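Local coordinates for protein TetR/AcrR family transcriptional regulator (Bradyrhizobium diazoefficiens, PDB 6G8G) that acts as a TetR-family transcriptional repressor that responds to flavonoids, binding genistein, which probably releases it from its target DNA, at residues A46-A50 with A51-K55; A19-K22 with M23-I27; S188-E192 with E193-Q197; P180-V184 with L185-D189; E151-A155 with A156-E160. All coordinates share one frame; numbering follows the deposited sequence.

Interaction 1: A46-A50 with A51-K55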
loop_
_atom_site.group_PDB
_atom_site.type_symbol
_atom_site.label_atom_id
_atom_site.label_comp_id
_atom_site.label_asym_id
_atom_site.label_seq_id
_atom_site.Cartn_x
_atom_site.Cartn_y
_atom_site.Cartn_z
ATOM N N ALA A 46 24.744 10.674 19.436
ATOM C CA ALA A 46 23.549 11.438 19.810
ATOM C C ALA A 46 22.617 10.632 20.721
ATOM O O ALA A 46 21.996 11.179 21.629
ATOM C CB ALA A 46 22.800 11.854 18.559
ATOM N N ILE A 47 22.519 9.333 20.449
ATOM C CA ILE A 47 21.630 8.439 21.187
ATOM C C ILE A 47 22.107 8.308 22.618
ATOM O O ILE A 47 21.312 8.376 23.570
ATOM C CB ILE A 47 21.556 7.039 20.523
ATOM C CG1 ILE A 47 20.739 7.120 19.229
ATOM C CG2 ILE A 47 20.928 6.028 21.465
ATOM C CD1 ILE A 47 20.868 5.933 18.310
ATOM N N ALA A 48 23.415 8.129 22.767
ATOM C CA ALA A 48 23.987 8.040 24.086
ATOM C C ALA A 48 23.687 9.300 24.886
ATOM O O ALA A 48 23.249 9.211 26.045
ATOM C CB ALA A 48 25.473 7.803 23.995
ATOM N N LYS A 49 23.897 10.462 24.272
ATOM C CA LYS A 49 23.679 11.721 24.985
ATOM C C LYS A 49 22.224 11.850 25.390
ATOM O O LYS A 49 21.929 12.159 26.534
ATOM C CB LYS A 49 24.100 12.937 24.151
ATOM C CG LYS A 49 25.601 13.024 23.894
ATOM C CD LYS A 49 25.962 14.308 23.082
ATOM C CE LYS A 49 26.140 15.402 24.079
ATOM N NZ LYS A 49 26.895 16.552 23.557
ATOM N N ALA A 50 21.319 11.580 24.460
ATOM C CA ALA A 50 19.903 11.747 24.734
ATOM C C ALA A 50 19.425 10.772 25.807
ATOM O O ALA A 50 18.528 11.092 26.569
ATOM C CB ALA A 50 19.103 11.582 23.469
ATOM N N ALA A 51 20.027 9.591 25.890
ATOM C CA ALA A 51 19.637 8.617 26.927
ATOM C C ALA A 51 20.383 8.793 28.240
ATOM O O ALA A 51 20.004 8.197 29.231
ATOM C CB ALA A 51 19.837 7.201 26.414
ATOM N N GLY A 52 21.479 9.550 28.222
ATOM C CA GLY A 52 22.251 9.831 29.425
ATOM C C GLY A 52 23.114 8.666 29.867
ATOM O O GLY A 52 23.141 8.316 31.044
ATOM N N VAL A 53 23.855 8.091 28.927
ATOM C CA VAL A 53 24.765 6.995 29.219
ATOM C C VAL A 53 26.059 7.207 28.461
ATOM O O VAL A 53 26.123 8.015 27.537
ATOM C CB VAL A 53 24.182 5.646 28.777
ATOM C CG1 VAL A 53 22.921 5.337 29.541
ATOM C CG2 VAL A 53 23.883 5.646 27.291
ATOM N N SER A 54 27.090 6.464 28.836
ATOM C CA SER A 54 28.346 6.535 28.119
ATOM C C SER A 54 28.209 5.684 26.877
ATOM O O SER A 54 27.416 4.727 26.835
ATOM C CB SER A 54 29.487 6.018 28.992
ATOM O OG SER A 54 29.277 4.652 29.305
ATOM N N LYS A 55 29.010 6.003 25.872
ATOM C CA LYS A 55 29.118 5.122 24.731
ATOM C C LYS A 55 29.448 3.689 25.136
ATOM O O LYS A 55 28.993 2.755 24.493
ATOM C CB LYS A 55 30.110 5.659 23.696
ATOM C CG LYS A 55 29.382 6.473 22.648
ATOM C CD LYS A 55 30.226 7.425 21.911
ATOM C CE LYS A 55 31.548 6.826 21.500
ATOM N NZ LYS A 55 32.334 7.844 20.767
#

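Interaction 2: A19-K22 with M23-I27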
loop_
_atom_site.group_PDB
_atom_site.type_symbol
_atom_site.label_atom_id
_atom_site.label_comp_id
_atom_site.label_asym_id
_atom_site.label_seq_id
_atom_site.Cartn_x
_atom_site.Cartn_y
_atom_site.Cartn_z
ATOM N N ALA A 19 18.623 -2.995 38.725
ATOM C CA ALA A 19 18.270 -3.251 37.294
ATOM C C ALA A 19 19.337 -2.709 36.292
ATOM O O ALA A 19 20.255 -1.965 36.672
ATOM C CB ALA A 19 16.855 -2.704 36.973
ATOM N N GLY A 20 19.223 -3.161 35.037
ATOM C CA GLY A 20 19.908 -2.585 33.877
ATOM C C GLY A 20 18.881 -2.463 32.755
ATOM O O GLY A 20 19.146 -2.792 31.590
ATOM N N ARG A 21 17.696 -1.994 33.140
ATOM C CA ARG A 21 16.590 -1.721 32.217
ATOM C C ARG A 21 16.820 -0.451 31.377
ATOM O O ARG A 21 16.189 -0.301 30.347
ATOM C CB ARG A 21 15.278 -1.532 33.009
ATOM C CG ARG A 21 15.118 -0.154 33.663
ATOM C CD ARG A 21 13.640 0.214 33.962
ATOM N NE ARG A 21 13.547 0.900 35.253
ATOM C CZ ARG A 21 14.081 2.089 35.524
ATOM N NH1 ARG A 21 14.792 2.758 34.623
ATOM N NH2 ARG A 21 13.920 2.602 36.729
ATOM N N LYS A 22 17.708 0.449 31.824
ATOM C CA LYS A 22 18.390 1.482 30.985
ATOM C C LYS A 22 18.246 1.206 29.494
ATOM O O LYS A 22 18.175 2.104 28.627
ATOM C CB LYS A 22 19.876 1.296 31.270
ATOM C CG LYS A 22 20.420 1.718 32.667
ATOM C CD LYS A 22 21.861 2.215 32.576
ATOM C CE LYS A 22 22.721 1.694 33.720
ATOM N NZ LYS A 22 24.057 2.345 33.720
HETATM N N MSE A 23 18.258 -0.079 29.195
HETATM C CA MSE A 23 18.023 -0.527 27.850
HETATM C C MSE A 23 16.759 0.128 27.328
HETATM O O MSE A 23 16.765 0.663 26.247
HETATM C CB MSE A 23 17.928 -2.035 27.868
HETATM C CG MSE A 23 18.104 -2.599 26.476
HETATM SE SE MSE A 23 18.146 -4.572 26.653
HETATM C CE MSE A 23 16.245 -4.950 27.066
ATOM N N ASP A 24 15.691 0.177 28.119
ATOM C CA ASP A 24 14.450 0.787 27.651
ATOM C C ASP A 24 14.564 2.297 27.473
ATOM O O ASP A 24 13.995 2.858 26.537
ATOM C CB ASP A 24 13.258 0.441 28.555
ATOM C CG ASP A 24 13.083 -1.075 28.760
ATOM O OD1 ASP A 24 13.295 -1.877 27.812
ATOM O OD2 ASP A 24 12.719 -1.464 29.888
ATOM N N ILE A 25 15.285 2.972 28.348
ATOM C CA ILE A 25 15.467 4.414 28.184
ATOM C C ILE A 25 16.168 4.696 26.869
ATOM O O ILE A 25 15.816 5.636 26.141
ATOM C CB ILE A 25 16.275 5.021 29.342
ATOM C CG1 ILE A 25 15.444 4.953 30.631
ATOM C CG2 ILE A 25 16.678 6.464 29.030
ATOM C CD1 ILE A 25 16.227 5.166 31.918
ATOM N N VAL A 26 17.176 3.882 26.580
ATOM C CA VAL A 26 17.929 3.995 25.326
ATOM C C VAL A 26 17.015 3.756 24.130
ATOM O O VAL A 26 17.013 4.532 23.186
ATOM C CB VAL A 26 19.098 2.988 25.280
ATOM C CG1 VAL A 26 19.590 2.801 23.858
ATOM C CG2 VAL A 26 20.230 3.447 26.186
ATOM N N ILE A 27 16.231 2.692 24.199
ATOM C CA ILE A 27 15.251 2.398 23.173
ATOM C C ILE A 27 14.363 3.610 22.898
ATOM O O ILE A 27 14.240 4.032 21.751
ATOM C CB ILE A 27 14.377 1.204 23.580
ATOM C CG1 ILE A 27 15.188 -0.088 23.527
ATOM C CG2 ILE A 27 13.134 1.100 22.713
ATOM C CD1 ILE A 27 15.439 -0.597 22.136
#

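Interaction 3: S188-E192 with E193-Q197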
loop_
_atom_site.group_PDB
_atom_site.type_symbol
_atom_site.label_atom_id
_atom_site.label_comp_id
_atom_site.label_asym_id
_atom_site.label_seq_id
_atom_site.Cartn_x
_atom_site.Cartn_y
_atom_site.Cartn_z
ATOM N N SER A 188 -9.699 9.207 3.629
ATOM C CA SER A 188 -10.511 8.291 4.427
ATOM C C SER A 188 -10.891 8.869 5.793
ATOM O O SER A 188 -10.044 9.289 6.562
ATOM C CB SER A 188 -9.727 7.020 4.718
ATOM O OG SER A 188 -10.581 6.092 5.326
ATOM N N ASP A 189 -12.171 8.851 6.101
ATOM C CA ASP A 189 -12.621 9.016 7.478
ATOM C C ASP A 189 -13.655 7.900 7.650
ATOM O O ASP A 189 -14.723 7.899 7.022
ATOM C CB ASP A 189 -13.235 10.406 7.710
ATOM C CG ASP A 189 -12.901 10.999 9.083
ATOM O OD1 ASP A 189 -11.854 10.628 9.660
ATOM O OD2 ASP A 189 -13.684 11.862 9.559
ATOM N N LEU A 190 -13.318 6.912 8.455
ATOM C CA LEU A 190 -14.120 5.704 8.492
ATOM C C LEU A 190 -14.853 5.554 9.805
ATOM O O LEU A 190 -14.270 5.251 10.843
ATOM C CB LEU A 190 -13.248 4.506 8.196
ATOM C CG LEU A 190 -12.967 4.343 6.702
ATOM C CD1 LEU A 190 -11.945 3.248 6.539
ATOM C CD2 LEU A 190 -14.211 4.021 5.882
ATOM N N THR A 191 -16.153 5.804 9.732
ATOM C CA THR A 191 -17.056 5.465 10.798
ATOM C C THR A 191 -17.054 3.939 10.996
ATOM O O THR A 191 -16.710 3.170 10.080
ATOM C CB THR A 191 -18.486 5.915 10.466
ATOM O OG1 THR A 191 -18.890 5.392 9.189
ATOM C CG2 THR A 191 -18.613 7.445 10.456
ATOM N N GLU A 192 -17.413 3.509 12.200
ATOM C CA GLU A 192 -17.593 2.090 12.502
ATOM C C GLU A 192 -18.439 1.393 11.456
ATOM O O GLU A 192 -18.149 0.263 11.076
ATOM C CB GLU A 192 -18.273 1.943 13.870
ATOM C CG GLU A 192 -17.874 0.805 14.808
ATOM C CD GLU A 192 -18.159 1.233 16.241
ATOM O OE1 GLU A 192 -17.175 1.421 16.995
ATOM O OE2 GLU A 192 -19.354 1.463 16.594
ATOM N N GLU A 193 -19.480 2.064 10.997
ATOM C CA GLU A 193 -20.406 1.471 10.050
ATOM C C GLU A 193 -19.730 1.221 8.721
ATOM O O GLU A 193 -20.010 0.229 8.056
ATOM C CB GLU A 193 -21.602 2.383 9.744
ATOM C CG GLU A 193 -22.734 1.589 9.183
ATOM C CD GLU A 193 -23.726 2.427 8.378
ATOM O OE1 GLU A 193 -23.464 3.627 8.115
ATOM O OE2 GLU A 193 -24.778 1.880 8.000
ATOM N N ALA A 194 -18.958 2.204 8.276
ATOM C CA ALA A 194 -18.274 2.130 6.994
ATOM C C ALA A 194 -17.263 0.990 7.026
ATOM O O ALA A 194 -17.032 0.327 6.012
ATOM C CB ALA A 194 -17.591 3.444 6.699
ATOM N N ILE A 195 -16.656 0.774 8.194
ATOM C CA ILE A 195 -15.721 -0.320 8.365
ATOM C C ILE A 195 -16.404 -1.652 8.274
ATOM O O ILE A 195 -15.868 -2.568 7.627
ATOM C CB ILE A 195 -14.976 -0.227 9.684
ATOM C CG1 ILE A 195 -14.016 0.957 9.641
ATOM C CG2 ILE A 195 -14.152 -1.490 9.936
ATOM C CD1 ILE A 195 -13.553 1.421 11.001
ATOM N N GLU A 196 -17.562 -1.782 8.909
ATOM C CA GLU A 196 -18.300 -3.049 8.819
ATOM C C GLU A 196 -18.614 -3.358 7.369
ATOM O O GLU A 196 -18.565 -4.503 6.970
ATOM C CB GLU A 196 -19.608 -3.034 9.605
ATOM C CG GLU A 196 -19.481 -3.076 11.127
ATOM C CD GLU A 196 -18.483 -4.125 11.637
ATOM O OE1 GLU A 196 -18.693 -5.367 11.469
ATOM O OE2 GLU A 196 -17.472 -3.685 12.229
ATOM N N GLN A 197 -18.925 -2.328 6.577
ATOM C CA GLN A 197 -19.267 -2.521 5.182
ATOM C C GLN A 197 -18.069 -2.991 4.371
ATOM O O GLN A 197 -18.212 -3.846 3.498
ATOM C CB GLN A 197 -19.844 -1.259 4.578
ATOM C CG GLN A 197 -21.280 -1.014 4.963
ATOM C CD GLN A 197 -21.763 0.404 4.661
ATOM O OE1 GLN A 197 -21.227 1.108 3.803
ATOM N NE2 GLN A 197 -22.794 0.819 5.375
#

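Interaction 4: P180-V184 with L185-D189. With GEN (genistein), chain G.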
loop_
_atom_site.group_PDB
_atom_site.type_symbol
_atom_site.label_atom_id
_atom_site.label_comp_id
_atom_site.label_asym_id
_atom_site.label_seq_id
_atom_site.Cartn_x
_atom_site.Cartn_y
_atom_site.Cartn_z
ATOM N N PRO A 180 -5.662 1.530 2.472
ATOM C CA PRO A 180 -4.373 2.059 2.871
ATOM C C PRO A 180 -4.017 3.300 2.056
ATOM O O PRO A 180 -3.507 4.270 2.591
ATOM C CB PRO A 180 -3.412 0.932 2.538
ATOM C CG PRO A 180 -4.226 -0.301 2.493
ATOM C CD PRO A 180 -5.625 0.091 2.169
ATOM N N LEU A 181 -4.306 3.242 0.762
ATOM C CA LEU A 181 -4.091 4.353 -0.149
ATOM C C LEU A 181 -4.943 5.552 0.204
ATOM O O LEU A 181 -4.433 6.657 0.340
ATOM C CB LEU A 181 -4.429 3.953 -1.596
ATOM C CG LEU A 181 -4.309 5.118 -2.593
ATOM C CD1 LEU A 181 -2.844 5.478 -2.802
ATOM C CD2 LEU A 181 -4.967 4.746 -3.892
ATOM N N LEU A 182 -6.238 5.333 0.379
ATOM C CA LEU A 182 -7.117 6.416 0.787
ATOM C C LEU A 182 -6.653 7.112 2.090
ATOM O O LEU A 182 -6.650 8.329 2.196
ATOM C CB LEU A 182 -8.510 5.872 0.957
ATOM C CG LEU A 182 -9.110 5.426 -0.376
ATOM C CD1 LEU A 182 -10.431 4.691 -0.210
ATOM C CD2 LEU A 182 -9.340 6.633 -1.258
ATOM N N ILE A 183 -6.201 6.325 3.057
ATOM C CA ILE A 183 -5.788 6.853 4.329
ATOM C C ILE A 183 -4.577 7.735 4.169
ATOM O O ILE A 183 -4.516 8.843 4.674
ATOM C CB ILE A 183 -5.482 5.695 5.299
ATOM C CG1 ILE A 183 -6.792 5.074 5.761
ATOM C CG2 ILE A 183 -4.700 6.165 6.508
ATOM C CD1 ILE A 183 -6.614 3.744 6.456
ATOM N N VAL A 184 -3.579 7.179 3.533
ATOM C CA VAL A 184 -2.356 7.863 3.224
ATOM C C VAL A 184 -2.584 9.189 2.484
ATOM O O VAL A 184 -1.879 10.157 2.731
ATOM C CB VAL A 184 -1.490 6.888 2.405
ATOM C CG1 VAL A 184 -0.547 7.604 1.487
ATOM C CG2 VAL A 184 -0.705 6.008 3.349
ATOM N N LEU A 185 -3.539 9.228 1.555
ATOM C CA LEU A 185 -3.856 10.472 0.828
ATOM C C LEU A 185 -4.640 11.437 1.669
ATOM O O LEU A 185 -4.836 12.573 1.299
ATOM C CB LEU A 185 -4.657 10.156 -0.437
ATOM C CG LEU A 185 -3.905 9.348 -1.517
ATOM C CD1 LEU A 185 -4.798 8.988 -2.685
ATOM C CD2 LEU A 185 -2.692 10.087 -2.035
ATOM N N GLY A 186 -5.166 10.949 2.777
ATOM C CA GLY A 186 -5.978 11.752 3.655
ATOM C C GLY A 186 -7.386 11.891 3.131
ATOM O O GLY A 186 -8.030 12.884 3.400
ATOM N N LEU A 187 -7.897 10.880 2.450
ATOM C CA LEU A 187 -9.255 10.912 1.946
ATOM C C LEU A 187 -10.198 9.958 2.651
ATOM O O LEU A 187 -11.361 9.873 2.280
ATOM C CB LEU A 187 -9.245 10.546 0.477
ATOM C CG LEU A 187 -8.330 11.384 -0.399
ATOM C CD1 LEU A 187 -8.357 10.766 -1.773
ATOM C CD2 LEU A 187 -8.780 12.832 -0.453
ATOM N N SER A 188 -9.699 9.207 3.629
ATOM C CA SER A 188 -10.511 8.291 4.427
ATOM C C SER A 188 -10.891 8.869 5.793
ATOM O O SER A 188 -10.044 9.289 6.562
ATOM C CB SER A 188 -9.727 7.020 4.718
ATOM O OG SER A 188 -10.581 6.092 5.326
ATOM N N ASP A 189 -12.171 8.851 6.101
ATOM C CA ASP A 189 -12.621 9.016 7.478
ATOM C C ASP A 189 -13.655 7.900 7.650
ATOM O O ASP A 189 -14.723 7.899 7.022
ATOM C CB ASP A 189 -13.235 10.406 7.710
ATOM C CG ASP A 189 -12.901 10.999 9.083
ATOM O OD1 ASP A 189 -11.854 10.628 9.660
ATOM O OD2 ASP A 189 -13.684 11.862 9.559
HETATM C C1 GEN G . -0.529 3.381 -4.372
HETATM C C2 GEN G . -1.558 3.073 -5.327
HETATM O O2 GEN G . -1.613 3.683 -6.560
HETATM C C3 GEN G . -2.571 2.139 -5.096
HETATM C C4 GEN G . -2.612 1.474 -3.898
HETATM O O4 GEN G . -3.628 0.586 -3.737
HETATM C C5 GEN G . -1.562 1.780 -2.861
HETATM C C6 GEN G . -1.553 1.109 -1.559
HETATM O O6 GEN G . -2.461 0.255 -1.361
HETATM C C7 GEN G . -0.496 1.521 -0.544
HETATM C C8 GEN G . 0.522 2.460 -0.897
HETATM O O9 GEN G . 0.517 3.063 -2.106
HETATM C C10 GEN G . -0.462 2.772 -3.097
HETATM C C11 GEN G . -0.363 0.685 0.695
HETATM C C12 GEN G . 0.364 0.994 1.862
HETATM C C13 GEN G . 0.496 -0.034 2.837
HETATM C C14 GEN G . 0.011 -1.361 2.623
HETATM O O14 GEN G . 0.151 -2.345 3.567
HETATM C C15 GEN G . -0.624 -1.699 1.433
HETATM C C16 GEN G . -0.764 -0.695 0.492
#

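Interaction 5: E151-A155 with A156-E160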
loop_
_atom_site.group_PDB
_atom_site.type_symbol
_atom_site.label_atom_id
_atom_site.label_comp_id
_atom_site.label_asym_id
_atom_site.label_seq_id
_atom_site.Cartn_x
_atom_site.Cartn_y
_atom_site.Cartn_z
ATOM N N GLU A 151 -6.168 -23.180 8.007
ATOM C CA GLU A 151 -5.910 -24.627 7.941
ATOM C C GLU A 151 -6.939 -25.402 8.725
ATOM O O GLU A 151 -7.383 -26.461 8.287
ATOM C CB GLU A 151 -4.559 -24.997 8.510
ATOM C CG GLU A 151 -3.377 -24.495 7.713
ATOM C CD GLU A 151 -2.215 -25.474 7.731
ATOM O OE1 GLU A 151 -1.142 -25.122 8.310
ATOM O OE2 GLU A 151 -2.393 -26.592 7.165
ATOM N N GLU A 152 -7.305 -24.872 9.889
ATOM C CA GLU A 152 -8.297 -25.517 10.747
ATOM C C GLU A 152 -9.639 -25.544 10.054
ATOM O O GLU A 152 -10.312 -26.559 10.039
ATOM C CB GLU A 152 -8.482 -24.768 12.061
ATOM C CG GLU A 152 -7.293 -24.755 13.008
ATOM C CD GLU A 152 -6.729 -26.168 13.205
ATOM O OE1 GLU A 152 -7.372 -27.063 13.830
ATOM O OE2 GLU A 152 -5.626 -26.397 12.665
ATOM N N ALA A 153 -10.025 -24.409 9.491
ATOM C CA ALA A 153 -11.285 -24.318 8.746
ATOM C C ALA A 153 -11.310 -25.276 7.550
ATOM O O ALA A 153 -12.334 -25.922 7.278
ATOM C CB ALA A 153 -11.521 -22.906 8.285
ATOM N N ARG A 154 -10.178 -25.431 6.873
ATOM C CA ARG A 154 -10.137 -26.391 5.780
ATOM C C ARG A 154 -10.239 -27.837 6.280
ATOM O O ARG A 154 -10.966 -28.634 5.707
ATOM C CB ARG A 154 -8.878 -26.234 4.940
ATOM C CG ARG A 154 -8.844 -27.210 3.763
ATOM C CD ARG A 154 -7.671 -26.910 2.868
ATOM N NE ARG A 154 -6.429 -27.059 3.600
ATOM C CZ ARG A 154 -5.235 -26.849 3.076
ATOM N NH1 ARG A 154 -5.137 -26.479 1.813
ATOM N NH2 ARG A 154 -4.138 -27.016 3.806
ATOM N N ALA A 155 -9.521 -28.150 7.356
ATOM C CA ALA A 155 -9.582 -29.460 7.972
ATOM C C ALA A 155 -11.003 -29.779 8.428
ATOM O O ALA A 155 -11.428 -30.911 8.351
ATOM C CB ALA A 155 -8.627 -29.534 9.140
ATOM N N ALA A 156 -11.751 -28.771 8.860
ATOM C CA ALA A 156 -13.153 -28.954 9.234
ATOM C C ALA A 156 -14.105 -28.924 8.040
ATOM O O ALA A 156 -15.313 -28.981 8.223
ATOM C CB ALA A 156 -13.552 -27.888 10.230
ATOM N N ARG A 157 -13.568 -28.844 6.825
ATOM C CA ARG A 157 -14.359 -28.933 5.590
ATOM C C ARG A 157 -15.300 -27.763 5.341
ATOM O O ARG A 157 -16.241 -27.878 4.565
ATOM C CB ARG A 157 -15.174 -30.227 5.553
ATOM C CG ARG A 157 -14.352 -31.493 5.581
ATOM C CD ARG A 157 -14.039 -31.991 4.177
ATOM N NE ARG A 157 -13.379 -33.292 4.254
ATOM C CZ ARG A 157 -12.097 -33.473 4.584
ATOM N NH1 ARG A 157 -11.295 -32.431 4.843
ATOM N NH2 ARG A 157 -11.608 -34.711 4.651
ATOM N N VAL A 158 -15.049 -26.641 5.984
ATOM C CA VAL A 158 -15.901 -25.475 5.837
ATOM C C VAL A 158 -15.316 -24.386 4.882
ATOM O O VAL A 158 -16.039 -23.447 4.447
ATOM C CB VAL A 158 -16.228 -24.961 7.255
ATOM C CG1 VAL A 158 -15.103 -24.110 7.843
ATOM C CG2 VAL A 158 -17.530 -24.187 7.278
ATOM N N LEU A 159 -14.046 -24.564 4.502
ATOM C CA LEU A 159 -13.430 -23.857 3.366
ATOM C C LEU A 159 -12.603 -24.810 2.513
ATOM O O LEU A 159 -12.091 -25.833 3.022
ATOM C CB LEU A 159 -12.471 -22.798 3.863
ATOM C CG LEU A 159 -13.047 -21.694 4.724
ATOM C CD1 LEU A 159 -11.913 -20.854 5.220
ATOM C CD2 LEU A 159 -14.031 -20.872 3.919
ATOM N N GLU A 160 -12.434 -24.462 1.229
ATOM C CA GLU A 160 -11.497 -25.192 0.355
ATOM C C GLU A 160 -10.608 -24.247 -0.450
ATOM O O GLU A 160 -11.043 -23.195 -0.939
ATOM C CB GLU A 160 -12.210 -26.194 -0.546
ATOM C CG GLU A 160 -13.524 -25.703 -1.142
ATOM C CD GLU A 160 -14.360 -26.827 -1.768
ATOM O OE1 GLU A 160 -14.140 -28.014 -1.435
ATOM O OE2 GLU A 160 -15.260 -26.515 -2.572
#

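Interaction 1: A46-A50 with A51-K55
A local helix-end contact closes helix 44-51: after Ala51, Gly52 and Val53 turn back onto the carbonyl of Ala48. Ala51 N donates to Ile47 O at 2.9 Å, the last sound i to i+4 bond of the helix. Ala48 O then becomes the focus, taking Val53 N at 3.2 Å in a nearly straight bond (169°) and, weakly, Gly52 N and Ala51 N. Gly52, with phi at +76°, reverses the chain as a Schellman motif. The turn leads from helix 44-51 to helix 55-61, the pair that forms the helix-turn-helix of this DNA-binding domain. The apolar contact usual in such a motif is small here: Val53 CG2 lies 4.2 Å from Ala48 CB. With CG1 anti to the carbonyl carbon (chi1 -63°), Val53 turns CG2 to the last helical turn. Ala51 CB rests by Ile47 O and packs against Val26 and Ala29 of helix 23-37. Ser54 is the N-cap of helix 55-61, and its OG hydrogen-bonds Thr57 OG1.

Interaction 2: A19-K22 with M23-I27
Lys22 O accepts from Val26 N at 2.9 Å, a straight bond (167°) that begins the regular ladder of helix 23-37. Lys22 stands at the N-cap position, where the incoming chain turns into the first helical turn. Val26 also brings its side chain up to this carbonyl: CG1 lies anti to the backbone N (chi1 162°), which leaves CG2 3.5 Å from Lys22 O. Ile25 CB lies 3.6 Å from Lys22 O. Farther out, Arg21 lies across Ile25, and Ile25 CD1 meets the guanidinium at its edge, 3.9 Å from Arg21 NH1. Asp24 curls back toward the turn, its OD2 4.0 Å from Arg21 CB, while Asp24 OD2 and Arg21 NE stay 5.9 Å apart, opposite charges close but not paired. A lysine in place of Asp24 is likely to cost the first helical turn its negative charge and leave Arg21 without the carboxylate beside it. Met23, present as selenomethionine, leads away from the turn and packs on Phe62. The buried Val26 packs on Leu58 of helix 55-61 and on Leu68 of helix 65-82, and Ile27 on Ser71 and Leu72 of the latter, while Lys22 reaches Thr57.

Interaction 3: S188-E192 with E193-Q197
Thr191 caps helix 192-210 through Ala194, and Leu190 just before it meets Ile195 one turn on, the pairing known as a hydrophobic staple. In the cap itself Thr191 OG1 accepts from Ala194 N in a weak bond of 3.3 Å. A chi1 of 54° sets this hydroxyl between the backbone N and the carbonyl carbon, turned to the opening turn and also 3.4 Å from Ala194 CB. The backbone adds two firmer bonds, Ile195 N to Thr191 O and Glu196 N to Glu192 O, each 3.0 Å. In the staple, Leu190 CB lies 3.9 Å from Ile195 CG1, while the leucine's terminal methyl CD2 sits 3.5 Å from Ala194 CB. Leu190 thus straddles two residues of the first turn. Around this shell, Leu190 also rests on Leu179 of helix 179-185, and Ile195 touches Ile109 of helix 93-109, so the loop rests on helix 179-185 and the first turn of helix 192-210 on helix 93-109. Trimming Ile195 to an alanine would probably leave Leu190 CB without its partner and open a gap toward Ile109. Glu196, folded at chi2, passes its CG within 3.6 Å of Glu192 O, and its OE2 forms a salt bridge with Arg102 NE.

Interaction 4: P180-V184 with L185-D189
Helix 179-185 ends with Leu185 N bonded to Leu181 O at 3.0 Å, after which Gly186 takes a phi of +79° and Leu187 N turns back to Leu182 O at 2.9 Å. Leu181 and Leu185 meet at an angle, Leu181 CG 3.9 Å from Leu185 CD1. On the other flank Ser188 follows round the turn and sets its CB 3.7 Å from Ile183 CG1. The Leu187 N bond and a second one, from Gly186 N to Ile183 O at 2.9 Å and well above the carbonyl plane, make a Schellman motif, with its apolar pair in Leu182 CD2 and Leu187 CD1, 4.3 Å apart. Ser188 N adds a long, weak bond to Leu182 O. Pro180 and Leu181, at the start of this short helix, line the genistein pocket. The isobutyl group of Leu181 lies over a face of the fused ring system, with CD1 3.5 Å from C1 of genistein and CD2 over C3; CG anti to the backbone N (chi1 176°) puts both methyls there. Pro180 CB touches the pendant phenol ring, 3.6 Å from its C11, and Pro180 itself packs on Phe108 of helix 93-109. Val117, Ile120 and Ala121 of the second subunit cover Leu181, Leu185 and Val184 in turn, which places the pocket wall at the dimer interface.

Interaction 5: E151-A155 with A156-E160
Ala156, Arg157 and Val158 give their amides to carbonyls of the last turn of helix 139-155, those of Glu152, Arg154 and Ala153. Ala156 N donates to Glu152 O at 2.9 Å, Arg157 N to Arg154 O at 2.8 Å and Val158 N to Ala153 O at 3.1 Å. The second comes in from above the carbonyl plane of Arg154, the other two only some 20° out of theirs. Arg157 reverses the chain with a phi of +68°, unusual for a residue other than glycine, and completes a Schellman motif. Its apolar pair is Ala153 CB with Val158 CG1, 3.8 Å apart; Leu159 CD1 joins them, 3.7 Å from Ala153 CB, and carries the packing on to Leu93, Leu207 and Cys210. Leu159 O receives a CA-H contact from Arg154 CA at 3.4 Å. The polar end of Arg154 looks elsewhere: NH1 bonds Phe161 O and, weakly, Asp162 O, while NH2 has a long salt bridge of 3.8 Å to Glu151 OE2. The guanidinium of Arg157 bends back, with Arg154 O at its edge. Beyond the turn, the backbone of Glu160 hydrogen-bonds Cys210 of helix 192-210.

Interactions 1, 4 and 5 all end a helix with a Schellman motif, whereas interactions 2 and 3 begin one. Interactions 1 and 2 belong to the DNA-binding end and touch, Ala51 packing on Val26 and Ile25; their centres lie 11 Å apart. Interactions 3 and 4 share Ser188 and Asp189, so one short loop finishes helix 179-185 and starts helix 192-210. Interactions 2 and 3 are surface contacts, the others partly buried. Interaction 4 adds leucine packing that faces genistein and the second subunit; interaction 5, about 53 Å from interaction 1 between centres, uses arginine where both other Schellman turns have glycine.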